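Local atomic coordinates of iron-chelator utilization protein (Thermobifida fusca TM51, PDB entry 4YHB), a protein that binds FAD and probably acts as a siderophore-interacting oxidoreductase that helps release iron from ferric siderophores such as fuscachelin. Residues A[53-58]-A[77-82]. Residues are numbered along the deposited sequence; the frame is centred on the assembly and turned at random.
With ZN (zinc ion), chain D; FAD (flavin-adenine dinucleotide), chain C.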
ATOM      1  N   HIS A  53      -5.072  -5.190  -0.586  1.00 21.64           N
ATOM      2  CA  HIS A  53      -5.237  -4.067  -1.509  1.00 19.12           C
ATOM      3  C   HIS A  53      -6.374  -4.300  -2.488  1.00 22.93           C
ATOM      4  O   HIS A  53      -6.701  -5.434  -2.845  1.00 19.08           O
ATOM      5  CB  HIS A  53      -3.936  -3.796  -2.277  1.00 18.61           C
ATOM      6  CG  HIS A  53      -3.374  -5.010  -2.948  1.00 20.16           C
ATOM      7  ND1 HIS A  53      -2.657  -5.969  -2.264  1.00 20.48           N
ATOM      8  CD2 HIS A  53      -3.432  -5.429  -4.236  1.00 18.69           C
ATOM      9  CE1 HIS A  53      -2.287  -6.920  -3.104  1.00 22.73           C
ATOM     10  NE2 HIS A  53      -2.754  -6.620  -4.302  1.00 23.39           N
ATOM     11  N   VAL A  54      -6.964  -3.199  -2.925  1.00 20.71           N
ATOM     12  CA  VAL A  54      -8.046  -3.230  -3.893  1.00 21.13           C
ATOM     13  C   VAL A  54      -7.553  -2.633  -5.192  1.00 20.04           C
ATOM     14  O   VAL A  54      -6.482  -2.008  -5.239  1.00 20.51           O
ATOM     15  CB  VAL A  54      -9.283  -2.437  -3.402  1.00 17.13           C
ATOM     16  CG1 VAL A  54      -9.904  -3.113  -2.215  1.00 19.94           C
ATOM     17  CG2 VAL A  54      -8.900  -0.987  -3.052  1.00 16.50           C
ATOM     18  N   LYS A  55      -8.318  -2.830  -6.253  1.00 16.55           N
ATOM     19  CA  LYS A  55      -8.119  -2.050  -7.461  1.00 16.36           C
ATOM     20  C   LYS A  55      -9.194  -0.982  -7.485  1.00 17.37           C
ATOM     21  O   LYS A  55     -10.389  -1.282  -7.412  1.00 17.38           O
ATOM     22  CB  LYS A  55      -8.182  -2.923  -8.727  1.00 19.94           C
ATOM     23  CG  LYS A  55      -6.872  -3.632  -9.074  1.00 23.91           C
ATOM     24  CD  LYS A  55      -7.098  -4.776 -10.070  1.00 26.16           C
ATOM     25  CE  LYS A  55      -5.790  -5.182 -10.729  1.00 28.14           C
ATOM     26  NZ  LYS A  55      -4.721  -5.512  -9.740  1.00 26.14           N
ATOM     27  N   LEU A  56      -8.767   0.269  -7.564  1.00 16.88           N
ATOM     28  CA  LEU A  56      -9.690   1.382  -7.695  1.00 17.31           C
ATOM     29  C   LEU A  56      -9.863   1.746  -9.155  1.00 16.66           C
ATOM     30  O   LEU A  56      -8.883   1.888  -9.896  1.00 17.77           O
ATOM     31  CB  LEU A  56      -9.188   2.606  -6.903  1.00 17.13           C
ATOM     32  CG  LEU A  56      -9.090   2.378  -5.394  1.00 18.87           C
ATOM     33  CD1 LEU A  56      -8.653   3.663  -4.678  1.00 16.73           C
ATOM     34  CD2 LEU A  56     -10.413   1.859  -4.817  1.00 16.99           C
ATOM     35  N   TRP A  57     -11.113   1.938  -9.555  1.00 16.34           N
ATOM     36  CA  TRP A  57     -11.453   2.245 -10.938  1.00 18.18           C
ATOM     37  C   TRP A  57     -11.900   3.697 -11.054  1.00 18.60           C
ATOM     38  O   TRP A  57     -12.910   4.100 -10.472  1.00 19.52           O
ATOM     39  CB  TRP A  57     -12.549   1.279 -11.447  1.00 18.40           C
ATOM     40  CG  TRP A  57     -12.061  -0.146 -11.577  1.00 18.53           C
ATOM     41  CD1 TRP A  57     -11.526  -0.926 -10.589  1.00 20.35           C
ATOM     42  CD2 TRP A  57     -12.074  -0.960 -12.764  1.00 19.77           C
ATOM     43  NE1 TRP A  57     -11.201  -2.173 -11.092  1.00 18.99           N
ATOM     44  CE2 TRP A  57     -11.523  -2.215 -12.418  1.00 19.52           C
ATOM     45  CE3 TRP A  57     -12.504  -0.752 -14.079  1.00 22.70           C
ATOM     46  CZ2 TRP A  57     -11.393  -3.258 -13.344  1.00 20.95           C
ATOM     47  CZ3 TRP A  57     -12.367  -1.789 -14.998  1.00 23.12           C
ATOM     48  CH2 TRP A  57     -11.815  -3.022 -14.621  1.00 22.49           C
ATOM     49  N   PHE A  58     -11.128   4.475 -11.810  1.00 19.84           N
ATOM     50  CA  PHE A  58     -11.236   5.931 -11.832  1.00 19.11           C
ATOM     51  C   PHE A  58     -11.985   6.443 -13.063  1.00 19.59           C
ATOM     52  O   PHE A  58     -11.965   5.799 -14.118  1.00 21.64           O
ATOM     53  CB  PHE A  58      -9.829   6.572 -11.807  1.00 16.46           C
ATOM     54  CG  PHE A  58      -9.055   6.342 -10.527  1.00 17.88           C
ATOM     55  CD1 PHE A  58      -9.159   7.236  -9.471  1.00 19.40           C
ATOM     56  CD2 PHE A  58      -8.222   5.242 -10.386  1.00 20.45           C
ATOM     57  CE1 PHE A  58      -8.447   7.042  -8.297  1.00 20.30           C
ATOM     58  CE2 PHE A  58      -7.506   5.035  -9.201  1.00 18.95           C
ATOM     59  CZ  PHE A  58      -7.624   5.933  -8.162  1.00 21.31           C
ATOM     60  N   LEU A  77     -14.088  -9.319 -15.977  1.00 25.28           N
ATOM     61  CA  LEU A  77     -14.112  -9.552 -17.423  1.00 24.65           C
ATOM     62  C   LEU A  77     -13.532  -8.423 -18.278  1.00 31.29           C
ATOM     63  O   LEU A  77     -13.263  -8.620 -19.469  1.00 26.24           O
ATOM     64  CB  LEU A  77     -15.549  -9.793 -17.905  1.00 24.21           C
ATOM     65  CG  LEU A  77     -16.308 -11.030 -17.427  1.00 28.33           C
ATOM     66  CD1 LEU A  77     -17.538 -11.207 -18.286  1.00 27.50           C
ATOM     67  CD2 LEU A  77     -15.418 -12.263 -17.460  1.00 33.09           C
ATOM     68  N   ASN A  78     -13.376  -7.234 -17.711  1.00 24.67           N
ATOM     69  CA  ASN A  78     -13.065  -6.099 -18.569  1.00 23.32           C
ATOM     70  C   ASN A  78     -11.797  -5.342 -18.205  1.00 25.06           C
ATOM     71  O   ASN A  78     -11.713  -4.135 -18.424  1.00 25.84           O
ATOM     72  CB  ASN A  78     -14.243  -5.135 -18.602  1.00 21.65           C
ATOM     73  CG  ASN A  78     -14.519  -4.501 -17.255  1.00 25.72           C
ATOM     74  OD1 ASN A  78     -14.174  -5.053 -16.205  1.00 24.60           O
ATOM     75  ND2 ASN A  78     -15.155  -3.339 -17.276  1.00 24.57           N
ATOM     76  N   PHE A  79     -10.809  -6.060 -17.682  1.00 23.05           N
ATOM     77  CA  PHE A  79      -9.478  -5.494 -17.457  1.00 23.96           C
ATOM     78  C   PHE A  79      -8.926  -4.897 -18.746  1.00 29.12           C
ATOM     79  O   PHE A  79      -8.213  -3.900 -18.709  1.00 27.22           O
ATOM     80  CB  PHE A  79      -8.501  -6.559 -16.941  1.00 28.40           C
ATOM     81  CG  PHE A  79      -8.592  -6.831 -15.463  1.00 28.07           C
ATOM     82  CD1 PHE A  79      -8.621  -5.792 -14.544  1.00 28.04           C
ATOM     83  CD2 PHE A  79      -8.617  -8.136 -14.996  1.00 29.51           C
ATOM     84  CE1 PHE A  79      -8.685  -6.055 -13.176  1.00 24.67           C
ATOM     85  CE2 PHE A  79      -8.680  -8.408 -13.642  1.00 27.25           C
ATOM     86  CZ  PHE A  79      -8.717  -7.368 -12.728  1.00 27.80           C
ATOM     87  N   ARG A  80      -9.253  -5.498 -19.894  1.00 25.73           N
ATOM     88  CA  ARG A  80      -8.663  -5.040 -21.153  1.00 25.31           C
ATOM     89  C   ARG A  80      -9.619  -4.193 -21.987  1.00 25.66           C
ATOM     90  O   ARG A  80      -9.328  -3.876 -23.139  1.00 28.91           O
ATOM     91  CB  ARG A  80      -8.171  -6.239 -21.973  1.00 27.54           C
ATOM     92  CG  ARG A  80      -7.035  -7.008 -21.311  1.00 31.25           C
ATOM     93  CD  ARG A  80      -6.854  -8.405 -21.906  1.00 42.60           C
ATOM     94  NE  ARG A  80      -6.194  -8.388 -23.210  1.00 43.76           N
ATOM     95  CZ  ARG A  80      -6.460  -9.240 -24.197  1.00 40.16           C
ATOM     96  NH1 ARG A  80      -7.376 -10.187 -24.036  1.00 40.59           N
ATOM     97  NH2 ARG A  80      -5.807  -9.152 -25.348  1.00 38.23           N
ATOM     98  N   ALA A  81     -10.761  -3.830 -21.421  1.00 24.64           N
ATOM     99  CA  ALA A  81     -11.701  -2.983 -22.153  1.00 31.23           C
ATOM    100  C   ALA A  81     -11.092  -1.596 -22.357  1.00 37.08           C
ATOM    101  O   ALA A  81     -10.254  -1.165 -21.569  1.00 28.85           O
ATOM    102  CB  ALA A  81     -13.019  -2.887 -21.426  1.00 28.07           C
ATOM    103  N   PRO A  82     -11.490  -0.902 -23.433  1.00 40.19           N
ATOM    104  CA  PRO A  82     -10.950   0.447 -23.622  1.00 39.92           C
ATOM    105  C   PRO A  82     -11.549   1.437 -22.621  1.00 36.72           C
ATOM    106  O   PRO A  82     -12.702   1.283 -22.203  1.00 39.46           O
ATOM    107  CB  PRO A  82     -11.346   0.788 -25.064  1.00 43.12           C
ATOM    108  CG  PRO A  82     -12.532  -0.076 -25.349  1.00 41.54           C
ATOM    109  CD  PRO A  82     -12.332  -1.339 -24.562  1.00 37.48           C
TER
HETATM  110 ZN    ZN D 302      -2.173  -7.927  -5.942  0.85 22.98          ZN
HETATM  111  PA  FAD C 301       0.230   5.715 -13.276  1.00 21.82           P
HETATM  112  O1A FAD C 301      -0.661   5.952 -14.504  1.00 20.87           O
HETATM  113  O2A FAD C 301       0.259   4.195 -12.863  1.00 17.84           O
HETATM  114  O5B FAD C 301       1.746   6.063 -13.692  1.00 21.56           O
HETATM  115  C5B FAD C 301       2.028   7.193 -14.437  1.00 21.87           C
HETATM  116  C4B FAD C 301       3.470   7.651 -14.145  1.00 22.20           C
HETATM  117  O4B FAD C 301       3.613   8.137 -12.838  1.00 23.45           O
HETATM  118  C3B FAD C 301       4.458   6.574 -14.302  1.00 23.19           C
HETATM  119  O3B FAD C 301       5.580   7.156 -14.883  1.00 26.54           O
HETATM  120  C2B FAD C 301       4.742   6.154 -12.971  1.00 20.03           C
HETATM  121  O2B FAD C 301       6.073   5.694 -12.775  1.00 22.20           O
HETATM  122  C1B FAD C 301       4.569   7.379 -12.176  1.00 21.50           C
HETATM  123  N9A FAD C 301       4.118   7.174 -10.806  1.00 20.62           N
HETATM  124  C8A FAD C 301       3.201   6.279 -10.377  1.00 21.27           C
HETATM  125  N7A FAD C 301       3.051   6.419  -9.052  1.00 21.62           N
HETATM  126  C5A FAD C 301       3.847   7.436  -8.646  1.00 18.92           C
HETATM  127  C6A FAD C 301       4.111   8.032  -7.413  1.00 22.14           C
HETATM  128  N6A FAD C 301       3.438   7.575  -6.248  1.00 17.97           N
HETATM  129  N1A FAD C 301       4.992   9.044  -7.340  1.00 21.45           N
HETATM  130  C2A FAD C 301       5.628   9.489  -8.444  1.00 21.59           C
HETATM  131  N3A FAD C 301       5.398   8.941  -9.641  1.00 22.61           N
HETATM  132  C4A FAD C 301       4.530   7.912  -9.758  1.00 21.02           C
HETATM  133  N1  FAD C 301      -0.085   3.966  -3.895  1.00 15.73           N
HETATM  134  C2  FAD C 301      -0.592   4.823  -3.006  1.00 17.67           C
HETATM  135  O2  FAD C 301      -0.475   6.025  -3.185  1.00 15.75           O
HETATM  136  N3  FAD C 301      -1.240   4.315  -1.913  1.00 16.35           N
HETATM  137  C4  FAD C 301      -1.376   2.986  -1.715  1.00 16.61           C
HETATM  138  O4  FAD C 301      -1.974   2.597  -0.722  1.00 16.97           O
HETATM  139  C4X FAD C 301      -0.846   2.069  -2.623  1.00 16.94           C
HETATM  140  N5  FAD C 301      -0.949   0.698  -2.469  1.00 19.03           N
HETATM  141  C5X FAD C 301      -0.426  -0.129  -3.404  1.00 17.54           C
HETATM  142  C6  FAD C 301      -0.535  -1.516  -3.257  1.00 19.70           C
HETATM  143  C7  FAD C 301      -0.058  -2.291  -4.112  1.00 18.41           C
HETATM  144  C7M FAD C 301      -0.241  -3.795  -3.837  1.00 17.84           C
HETATM  145  C8  FAD C 301       0.535  -1.978  -5.157  1.00 16.34           C
HETATM  146  C8M FAD C 301       1.105  -2.953  -6.148  1.00 20.12           C
HETATM  147  C9  FAD C 301       0.727  -0.656  -5.456  1.00 17.20           C
HETATM  148  C9A FAD C 301       0.245   0.494  -4.573  1.00 15.71           C
HETATM  149  N10 FAD C 301       0.341   1.809  -4.691  1.00 18.08           N
HETATM  150  C10 FAD C 301      -0.184   2.620  -3.746  1.00 16.31           C
HETATM  151  C1' FAD C 301       1.038   2.388  -5.860  1.00 15.48           C
HETATM  152  C2' FAD C 301       0.103   2.783  -6.960  1.00 16.98           C
HETATM  153  O2' FAD C 301      -0.569   1.675  -7.411  1.00 17.67           O
HETATM  154  C3' FAD C 301       0.951   3.444  -8.103  1.00 19.30           C
HETATM  155  O3' FAD C 301       1.649   4.507  -7.533  1.00 16.51           O
HETATM  156  C4' FAD C 301       0.183   3.821  -9.341  1.00 20.18           C
HETATM  157  O4' FAD C 301       1.034   3.923 -10.402  1.00 19.00           O
HETATM  158  C5' FAD C 301      -0.549   5.168  -9.220  1.00 18.16           C
HETATM  159  O5' FAD C 301      -1.531   5.354 -10.210  1.00 19.43           O
HETATM  160  P   FAD C 301      -1.354   6.616 -11.144  1.00 19.29           P
HETATM  161  O1P FAD C 301      -2.544   6.467 -12.119  1.00 20.74           O
HETATM  162  O2P FAD C 301      -1.171   7.803 -10.159  1.00 19.95           O
HETATM  163  O3P FAD C 301      -0.189   6.818 -12.192  1.00 22.02           O
HETATM  164  O   HOH W   1      -1.605  -9.477  -4.518  1.00 28.46           O
HETATM  165  O   HOH W   2      -4.271  -8.804  -5.927  1.00 21.44           O
HETATM  166  O   HOH W   3      -2.940  -6.442  -7.339  1.00 22.08           O
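Trp57 and Phe79 meet through the outer parts of their rings: CZ2 of Trp57 lies 3.9 Å from CE1 of Phe79, and the two side chains cross at about a right angle. The nearest CA atoms of the segments, those of Trp57 and Phe79, are still 10.3 Å apart, and no hydrogen bond joins the segments, so the contact is made almost wholly by side chains, the Asn78 backbone O being the exception. With CG anti to its carbonyl carbon (chi1 -68°), Trp57 sends its six-membered ring to the turn, where CH2 approaches Asn78 OD1 at 3.5 Å. Indole and amide planes are 14° apart, while the backbone O of Asn78 lies in the indole plane at its edge. The amide is gripped from elsewhere: OD1 accepts from Val70 N and ND2 donates to Leu68 O, which should fix its rotation beside the indole. Phe79 has a second neighbour in Lys55, whose CD comes to 3.7 Å from Phe79 CE1; beyond this aliphatic contact the chain bends at chi4 (54°) and NZ forms a salt bridge with Asp88. Replacing Trp57 by alanine is likely to open a gap between strand and turn, leaving Phe79 and the Asn78 amide without their indole neighbour. The turn itself is type I, from Asn78 to Ala81, closed by Ala81 N to Asn78 O at 3.2 Å. Strand 53-57, whose His53 NE2 binds zinc at 2.2 Å and whose imidazole carries FAD C7M over one face, runs between antiparallel strands 86-95 and 125-129 in the six-stranded barrel of the FAD-binding domain; the 77-82 turn leads from strand 75-76 toward 86-95, with Tyr86 touching both Trp57 and Phe79.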